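Local coordinates for probable adhesion protein (Pseudomonas aeruginosa PAO1, PDB 6R3Z) that probably serves as the periplasmic solute-binding protein of a metal transport system, capturing ferrous iron and related divalent ions such as manganese and nickel, at residues Ser115-Ala127 with Thr142-Arg156. Sequence-based numbering, arbitrary orientation. Where two conformers were deposited one is given.
Sequences SISASITQVNTIA and TRNARAYAKRLRALR
An antiparallel helical hairpin, in which the segments Ser-115–Ala-127 and Thr-142–Arg-156 run 172° apart with axes 9.2 Å from each other, brings Ile-116, Ile-120, Val-123 and Ala-127 against Leu-152, Ala-149 and Ala-145. Helix 138-160 is probably the long helix linking the two lobes, as in other members of the solute-binding protein 9 family; each lobe holds a four-stranded parallel sheet. Small residues allow close approach: Ala-127 CB lies 3.6 Å from Ala-145 CB, and Ile-120 rests CG2 on the Ala-149 methyl. Val-123 divides its branches, CG1 (anti to the backbone N, chi1 161°) meeting Ala-145 and CG2 lying at the edge of the Tyr-148 ring, 3.8 Å from CD2; Tyr-19 of helix 14-24 also touches this valine. At the other end Ile-116 sets CG2 over Leu-152 O and CD1 against Leu-155 CD2, while the extended Arg-156 chain brings CD past Ile-116 CB and sends NH2 to Glu-186 O. Polar residues suit the hairpin's more open margin. There Asn-124 CG lies over one face of the Arg-146 guanidinium, the planes 57° apart, and OD1 comes within 2.9 Å of Arg-146 NH2 at too poor an angle for a hydrogen bond. Water 1 joins the helices instead, donating to Asn-124 O at 2.7 Å and accepting from Arg-146 NH2 at 3.0 Å.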
ATOM      1  N   SER A 115      -5.989   0.189  -1.426  1.00 27.62           N
ATOM      2  CA  SER A 115      -7.433   0.364  -1.575  1.00 25.97           C
ATOM      3  C   SER A 115      -7.604   1.233  -2.795  1.00 28.06           C
ATOM      4  O   SER A 115      -6.908   2.247  -2.918  1.00 26.82           O
ATOM      5  CB  SER A 115      -8.021   1.096  -0.375  1.00 28.66           C
ATOM      6  OG  SER A 115      -9.289   1.677  -0.674  1.00 33.38           O
ATOM      7  N   ILE A 116      -8.538   0.866  -3.681  1.00 23.93           N
ATOM      8  CA  ILE A 116      -8.783   1.672  -4.876  1.00 23.30           C
ATOM      9  C   ILE A 116      -9.424   3.005  -4.465  1.00 26.80           C
ATOM     10  O   ILE A 116      -8.982   4.060  -4.931  1.00 24.46           O
ATOM     11  CB  ILE A 116      -9.626   0.882  -5.921  1.00 26.22           C
ATOM     12  CG1 ILE A 116      -8.832  -0.341  -6.503  1.00 26.62           C
ATOM     13  CG2 ILE A 116     -10.145   1.817  -7.055  1.00 27.32           C
ATOM     14  CD1 ILE A 116      -7.546  -0.016  -7.287  1.00 29.29           C
ATOM     15  N   SER A 117     -10.487   2.956  -3.620  1.00 23.96           N
ATOM     16  CA  SER A 117     -11.182   4.175  -3.175  1.00 24.16           C
ATOM     17  C   SER A 117     -10.257   5.125  -2.393  1.00 25.80           C
ATOM     18  O   SER A 117     -10.253   6.322  -2.677  1.00 24.75           O
ATOM     19  CB  SER A 117     -12.426   3.832  -2.356  1.00 27.92           C
ATOM     20  OG  SER A 117     -12.077   3.072  -1.214  1.00 29.15           O
ATOM     21  N   ALA A 118      -9.433   4.595  -1.452  1.00 22.14           N
ATOM     22  CA  ALA A 118      -8.513   5.451  -0.694  1.00 22.53           C
ATOM     23  C   ALA A 118      -7.385   5.997  -1.630  1.00 23.90           C
ATOM     24  O   ALA A 118      -6.961   7.129  -1.439  1.00 23.73           O
ATOM     25  CB  ALA A 118      -7.910   4.708   0.498  1.00 23.67           C
ATOM     26  N   SER A 119      -6.924   5.207  -2.624  1.00 21.37           N
ATOM     27  CA  SER A 119      -5.900   5.665  -3.591  1.00 21.49           C
ATOM     28  C   SER A 119      -6.442   6.860  -4.390  1.00 23.94           C
ATOM     29  O   SER A 119      -5.733   7.846  -4.563  1.00 21.44           O
ATOM     30  CB  SER A 119      -5.505   4.553  -4.558  1.00 23.70           C
ATOM     31  OG  SER A 119      -4.655   3.634  -3.895  1.00 24.12           O
ATOM     32  N   ILE A 120      -7.717   6.792  -4.835  1.00 21.03           N
ATOM     33  CA  ILE A 120      -8.338   7.885  -5.581  1.00 20.60           C
ATOM     34  C   ILE A 120      -8.337   9.163  -4.707  1.00 23.65           C
ATOM     35  O   ILE A 120      -7.956  10.236  -5.189  1.00 22.30           O
ATOM     36  CB  ILE A 120      -9.742   7.478  -6.088  1.00 23.03           C
ATOM     37  CG1 ILE A 120      -9.610   6.380  -7.198  1.00 22.03           C
ATOM     38  CG2 ILE A 120     -10.540   8.709  -6.578  1.00 24.93           C
ATOM     39  CD1 ILE A 120     -10.898   5.620  -7.570  1.00 25.63           C
ATOM     40  N   THR A 121      -8.741   9.032  -3.424  1.00 22.12           N
ATOM     41  CA  THR A 121      -8.789  10.147  -2.472  1.00 21.27           C
ATOM     42  C   THR A 121      -7.378  10.757  -2.293  1.00 24.19           C
ATOM     43  O   THR A 121      -7.225  11.978  -2.341  1.00 22.84           O
ATOM     44  CB  THR A 121      -9.493   9.746  -1.154  1.00 26.82           C
ATOM     45  OG1 THR A 121     -10.842   9.309  -1.429  1.00 24.41           O
ATOM     46  CG2 THR A 121      -9.516  10.897  -0.140  1.00 27.51           C
ATOM     47  N   GLN A 122      -6.367   9.907  -2.121  1.00 20.20           N
ATOM     48  CA  GLN A 122      -4.969  10.361  -1.959  1.00 20.12           C
ATOM     49  C   GLN A 122      -4.478  11.067  -3.225  1.00 22.21           C
ATOM     50  O   GLN A 122      -3.876  12.137  -3.129  1.00 21.77           O
ATOM     51  CB  GLN A 122      -4.053   9.192  -1.586  1.00 20.22           C
ATOM     52  CG  GLN A 122      -4.377   8.647  -0.205  1.00 22.39           C
ATOM     53  CD  GLN A 122      -3.509   7.486   0.152  1.00 28.68           C
ATOM     54  OE1 GLN A 122      -2.384   7.669   0.604  1.00 26.24           O
ATOM     55  NE2 GLN A 122      -4.017   6.275  -0.036  1.00 24.52           N
ATOM     56  N   VAL A 123      -4.776  10.490  -4.403  1.00 19.38           N
ATOM     57  CA  VAL A 123      -4.380  11.057  -5.700  1.00 19.73           C
ATOM     58  C   VAL A 123      -4.980  12.469  -5.840  1.00 24.28           C
ATOM     59  O   VAL A 123      -4.246  13.407  -6.187  1.00 23.50           O
ATOM     60  CB  VAL A 123      -4.755  10.109  -6.871  1.00 23.57           C
ATOM     61  CG1 VAL A 123      -4.790  10.841  -8.215  1.00 24.89           C
ATOM     62  CG2 VAL A 123      -3.776   8.932  -6.929  1.00 22.90           C
ATOM     63  N   ASN A 124      -6.285  12.623  -5.516  1.00 22.53           N
ATOM     64  CA  ASN A 124      -6.957  13.922  -5.613  1.00 23.66           C
ATOM     65  C   ASN A 124      -6.374  14.951  -4.641  1.00 25.78           C
ATOM     66  O   ASN A 124      -6.162  16.102  -5.027  1.00 25.02           O
ATOM     67  CB  ASN A 124      -8.471  13.770  -5.473  1.00 26.33           C
ATOM     68  CG  ASN A 124      -9.091  13.053  -6.655  1.00 34.67           C
ATOM     69  OD1 ASN A 124      -8.616  13.147  -7.794  1.00 32.60           O
ATOM     70  ND2 ASN A 124     -10.195  12.367  -6.421  1.00 35.46           N
ATOM     71  N   THR A 125      -6.022  14.512  -3.420  1.00 21.45           N
ATOM     72  CA  THR A 125      -5.418  15.387  -2.403  1.00 22.13           C
ATOM     73  C   THR A 125      -4.035  15.845  -2.859  1.00 24.35           C
ATOM     74  O   THR A 125      -3.727  17.045  -2.796  1.00 23.51           O
ATOM     75  CB  THR A 125      -5.401  14.684  -1.042  1.00 24.87           C
ATOM     76  OG1 THR A 125      -6.760  14.541  -0.604  1.00 26.05           O
ATOM     77  CG2 THR A 125      -4.628  15.474   0.019  1.00 25.52           C
ATOM     78  N   ILE A 126      -3.204  14.883  -3.341  1.00 19.96           N
ATOM     79  CA  ILE A 126      -1.870  15.208  -3.834  1.00 19.04           C
ATOM     80  C   ILE A 126      -1.949  16.237  -4.986  1.00 23.04           C
ATOM     81  O   ILE A 126      -1.250  17.249  -4.938  1.00 24.28           O
ATOM     82  CB  ILE A 126      -1.072  13.921  -4.207  1.00 21.39           C
ATOM     83  CG1 ILE A 126      -0.827  13.036  -2.945  1.00 19.97           C
ATOM     84  CG2 ILE A 126       0.270  14.276  -4.863  1.00 21.84           C
ATOM     85  CD1 ILE A 126      -0.554  11.536  -3.245  1.00 23.31           C
ATOM     86  N   ALA A 127      -2.818  15.999  -5.988  1.00 21.06           N
ATOM     87  CA  ALA A 127      -2.962  16.890  -7.146  1.00 22.00           C
ATOM     88  C   ALA A 127      -3.364  18.314  -6.733  1.00 26.72           C
ATOM     89  O   ALA A 127      -2.826  19.278  -7.275  1.00 26.26           O
ATOM     90  CB  ALA A 127      -3.982  16.328  -8.132  1.00 22.60           C
ATOM     91  N   THR A 142      -4.798  18.452 -12.012  1.00 22.26           N
ATOM     92  CA  THR A 142      -6.198  18.098 -11.770  1.00 22.61           C
ATOM     93  C   THR A 142      -6.701  17.172 -12.873  1.00 26.30           C
ATOM     94  O   THR A 142      -7.299  16.131 -12.568  1.00 24.84           O
ATOM     95  CB  THR A 142      -7.048  19.376 -11.587  1.00 28.74           C
ATOM     96  OG1 THR A 142      -6.572  20.040 -10.408  1.00 30.02           O
ATOM     97  CG2 THR A 142      -8.546  19.078 -11.431  1.00 29.55           C
ATOM     98  N   ARG A 143      -6.445  17.543 -14.143  1.00 24.46           N
ATOM     99  CA  ARG A 143      -6.859  16.752 -15.310  1.00 24.73           C
ATOM    100  C   ARG A 143      -6.254  15.329 -15.248  1.00 25.66           C
ATOM    101  O   ARG A 143      -6.975  14.336 -15.409  1.00 24.12           O
ATOM    102  CB  ARG A 143      -6.440  17.470 -16.591  1.00 27.00           C
ATOM    103  CG  ARG A 143      -6.992  16.869 -17.869  1.00 37.56           C
ATOM    104  CD  ARG A 143      -6.711  17.790 -19.058  1.00 41.65           C
ATOM    105  NE  ARG A 143      -5.278  18.040 -19.246  1.00 42.74           N
ATOM    106  CZ  ARG A 143      -4.703  19.242 -19.196  1.00 57.12           C
ATOM    107  NH1 ARG A 143      -5.437  20.331 -18.987  1.00 42.34           N
ATOM    108  NH2 ARG A 143      -3.395  19.364 -19.367  1.00 50.41           N
ATOM    109  N   ASN A 144      -4.939  15.248 -14.962  1.00 21.23           N
ATOM    110  CA  ASN A 144      -4.210  13.980 -14.877  1.00 21.07           C
ATOM    111  C   ASN A 144      -4.722  13.125 -13.717  1.00 24.88           C
ATOM    112  O   ASN A 144      -4.895  11.913 -13.889  1.00 23.63           O
ATOM    113  CB  ASN A 144      -2.712  14.235 -14.748  1.00 21.77           C
ATOM    114  CG  ASN A 144      -2.066  14.826 -15.990  1.00 32.61           C
ATOM    115  OD1 ASN A 144      -2.614  14.798 -17.111  1.00 27.33           O
ATOM    116  ND2 ASN A 144      -0.880  15.385 -15.820  1.00 23.44           N
ATOM    117  N   ALA A 145      -5.002  13.754 -12.550  1.00 22.75           N
ATOM    118  CA  ALA A 145      -5.524  13.019 -11.409  1.00 22.57           C
ATOM    119  C   ALA A 145      -6.896  12.402 -11.770  1.00 25.22           C
ATOM    120  O   ALA A 145      -7.128  11.226 -11.475  1.00 22.80           O
ATOM    121  CB  ALA A 145      -5.638  13.925 -10.190  1.00 23.37           C
ATOM    122  N   ARG A 146      -7.754  13.161 -12.477  1.00 22.72           N
ATOM    123  CA  ARG A 146      -9.065  12.639 -12.873  1.00 23.70           C
ATOM    124  C   ARG A 146      -8.941  11.459 -13.859  1.00 27.09           C
ATOM    125  O   ARG A 146      -9.652  10.469 -13.683  1.00 27.38           O
ATOM    126  CB  ARG A 146     -10.002  13.749 -13.395  1.00 26.07           C
ATOM    127  CG  ARG A 146     -10.312  14.850 -12.367  1.00 27.99           C
ATOM    128  CD  ARG A 146     -10.915  14.354 -11.050  1.00 41.37           C
ATOM    129  NE  ARG A 146     -11.197  15.448 -10.108  1.00 49.45           N
ATOM    130  CZ  ARG A 146     -10.305  15.991  -9.279  1.00 61.44           C
ATOM    131  NH1 ARG A 146     -10.664  16.972  -8.459  1.00 44.04           N
ATOM    132  NH2 ARG A 146      -9.045  15.562  -9.271  1.00 44.53           N
ATOM    133  N   ALA A 147      -8.009  11.533 -14.841  1.00 23.93           N
ATOM    134  CA  ALA A 147      -7.770  10.436 -15.800  1.00 24.40           C
ATOM    135  C   ALA A 147      -7.225   9.197 -15.059  1.00 25.48           C
ATOM    136  O   ALA A 147      -7.663   8.069 -15.324  1.00 24.40           O
ATOM    137  CB  ALA A 147      -6.783  10.869 -16.875  1.00 25.86           C
ATOM    138  N   TYR A 148      -6.344   9.417 -14.082  1.00 22.05           N
ATOM    139  CA  TYR A 148      -5.745   8.320 -13.334  1.00 20.80           C
ATOM    140  C   TYR A 148      -6.804   7.599 -12.492  1.00 24.61           C
ATOM    141  O   TYR A 148      -6.865   6.369 -12.536  1.00 23.77           O
ATOM    142  CB  TYR A 148      -4.568   8.797 -12.474  1.00 21.66           C
ATOM    143  CG  TYR A 148      -3.780   7.672 -11.834  1.00 22.42           C
ATOM    144  CD1 TYR A 148      -3.264   6.624 -12.601  1.00 23.67           C
ATOM    145  CD2 TYR A 148      -3.474   7.695 -10.474  1.00 22.84           C
ATOM    146  CE1 TYR A 148      -2.474   5.624 -12.025  1.00 23.51           C
ATOM    147  CE2 TYR A 148      -2.728   6.679  -9.881  1.00 22.97           C
ATOM    148  CZ  TYR A 148      -2.209   5.658 -10.662  1.00 24.51           C
ATOM    149  OH  TYR A 148      -1.469   4.667 -10.065  1.00 23.86           O
ATOM    150  N   ALA A 149      -7.668   8.372 -11.799  1.00 23.27           N
ATOM    151  CA  ALA A 149      -8.791   7.863 -10.996  1.00 24.46           C
ATOM    152  C   ALA A 149      -9.756   7.046 -11.879  1.00 27.01           C
ATOM    153  O   ALA A 149     -10.257   6.015 -11.430  1.00 26.36           O
ATOM    154  CB  ALA A 149      -9.531   9.020 -10.335  1.00 26.36           C
ATOM    155  N   LYS A 150      -9.952   7.462 -13.153  1.00 22.41           N
ATOM    156  CA  LYS A 150     -10.824   6.733 -14.082  1.00 22.57           C
ATOM    157  C   LYS A 150     -10.215   5.328 -14.357  1.00 25.33           C
ATOM    158  O   LYS A 150     -10.944   4.326 -14.352  1.00 24.32           O
ATOM    159  CB  LYS A 150     -11.007   7.536 -15.386  1.00 24.88           C
ATOM    160  CG  LYS A 150     -12.102   6.987 -16.282  1.00 31.49           C
ATOM    161  CD  LYS A 150     -12.292   7.823 -17.542  1.00 40.67           C
ATOM    162  CE  LYS A 150     -13.263   7.140 -18.478  1.00 51.90           C
ATOM    163  NZ  LYS A 150     -13.268   7.765 -19.822  1.00 61.96           N
ATOM    164  N   ARG A 151      -8.882   5.266 -14.564  1.00 22.54           N
ATOM    165  CA  ARG A 151      -8.164   4.004 -14.806  1.00 22.79           C
ATOM    166  C   ARG A 151      -8.273   3.089 -13.584  1.00 25.67           C
ATOM    167  O   ARG A 151      -8.499   1.893 -13.749  1.00 26.11           O
ATOM    168  CB  ARG A 151      -6.687   4.234 -15.203  1.00 23.92           C
ATOM    169  CG  ARG A 151      -6.532   4.791 -16.631  1.00 28.02           C
ATOM    170  CD  ARG A 151      -5.277   4.283 -17.353  1.00 28.90           C
ATOM    171  NE  ARG A 151      -4.039   4.345 -16.563  1.00 28.85           N
ATOM    172  CZ  ARG A 151      -3.305   5.440 -16.363  1.00 35.51           C
ATOM    173  NH1 ARG A 151      -3.699   6.612 -16.856  1.00 31.13           N
ATOM    174  NH2 ARG A 151      -2.174   5.372 -15.662  1.00 26.87           N
ATOM    175  N   LEU A 152      -8.159   3.649 -12.378  1.00 22.33           N
ATOM    176  CA  LEU A 152      -8.242   2.844 -11.144  1.00 22.31           C
ATOM    177  C   LEU A 152      -9.647   2.228 -10.972  1.00 26.22           C
ATOM    178  O   LEU A 152      -9.756   1.054 -10.602  1.00 24.52           O
ATOM    179  CB  LEU A 152      -7.787   3.620  -9.888  1.00 22.80           C
ATOM    180  CG  LEU A 152      -6.325   4.153  -9.894  1.00 24.86           C
ATOM    181  CD1 LEU A 152      -6.018   4.955  -8.625  1.00 24.84           C
ATOM    182  CD2 LEU A 152      -5.295   3.024 -10.135  1.00 25.83           C
ATOM    183  N   ARG A 153     -10.709   3.009 -11.259  0.50 23.87           N
ATOM    184  CA  ARG A 153     -12.091   2.513 -11.187  0.50 23.95           C
ATOM    185  C   ARG A 153     -12.295   1.376 -12.207  0.50 27.96           C
ATOM    186  O   ARG A 153     -12.918   0.361 -11.882  0.50 27.29           O
ATOM    187  CB  ARG A 153     -13.094   3.647 -11.432  0.50 24.07           C
ATOM    188  CG  ARG A 153     -13.238   4.602 -10.252  0.50 28.57           C
ATOM    189  CD  ARG A 153     -14.440   5.528 -10.403  0.50 30.44           C
ATOM    190  NE  ARG A 153     -14.293   6.443 -11.538  0.50 33.68           N
ATOM    191  CZ  ARG A 153     -13.741   7.651 -11.473  0.50 41.48           C
ATOM    192  NH1 ARG A 153     -13.644   8.399 -12.562  0.50 35.90           N
ATOM    193  NH2 ARG A 153     -13.290   8.122 -10.319  0.50 31.86           N
ATOM    194  N   ALA A 154     -11.727   1.531 -13.415  1.00 25.23           N
ATOM    195  CA  ALA A 154     -11.826   0.547 -14.503  1.00 26.49           C
ATOM    196  C   ALA A 154     -11.122  -0.764 -14.132  1.00 27.25           C
ATOM    197  O   ALA A 154     -11.661  -1.833 -14.394  1.00 26.80           O
ATOM    198  CB  ALA A 154     -11.268   1.121 -15.806  1.00 27.20           C
ATOM    199  N   LEU A 155      -9.941  -0.669 -13.493  1.00 25.41           N
ATOM    200  CA  LEU A 155      -9.152  -1.786 -12.998  1.00 25.62           C
ATOM    201  C   LEU A 155     -10.034  -2.581 -12.009  1.00 25.96           C
ATOM    202  O   LEU A 155     -10.084  -3.810 -12.077  1.00 25.17           O
ATOM    203  CB  LEU A 155      -7.963  -1.144 -12.255  1.00 26.36           C
ATOM    204  CG  LEU A 155      -6.845  -1.970 -11.721  1.00 32.97           C
ATOM    205  CD1 LEU A 155      -5.638  -1.074 -11.553  1.00 33.15           C
ATOM    206  CD2 LEU A 155      -7.201  -2.566 -10.354  1.00 35.20           C
ATOM    207  N   ARG A 156     -10.721  -1.867 -11.096  1.00 21.84           N
ATOM    208  CA  ARG A 156     -11.560  -2.492 -10.077  1.00 23.15           C
ATOM    209  C   ARG A 156     -12.780  -3.161 -10.733  1.00 26.88           C
ATOM    210  O   ARG A 156     -13.081  -4.318 -10.427  1.00 26.19           O
ATOM    211  CB  ARG A 156     -11.972  -1.466  -9.012  1.00 24.20           C
ATOM    212  CG  ARG A 156     -12.805  -2.088  -7.898  1.00 25.92           C
ATOM    213  CD  ARG A 156     -13.123  -1.113  -6.793  1.00 32.98           C
ATOM    214  NE  ARG A 156     -13.967  -1.742  -5.774  1.00 32.57           N
ATOM    215  CZ  ARG A 156     -15.295  -1.768  -5.807  1.00 42.47           C
ATOM    216  NH1 ARG A 156     -15.955  -1.183  -6.804  1.00 29.81           N
ATOM    217  NH2 ARG A 156     -15.976  -2.364  -4.837  1.00 28.67           N
TER
HETATM  218  O   HOH W   1      -7.602  17.051  -7.111  1.00 36.87           O
HETATM  219  O   HOH W   2      -4.075  21.190  -8.984  1.00 27.11           O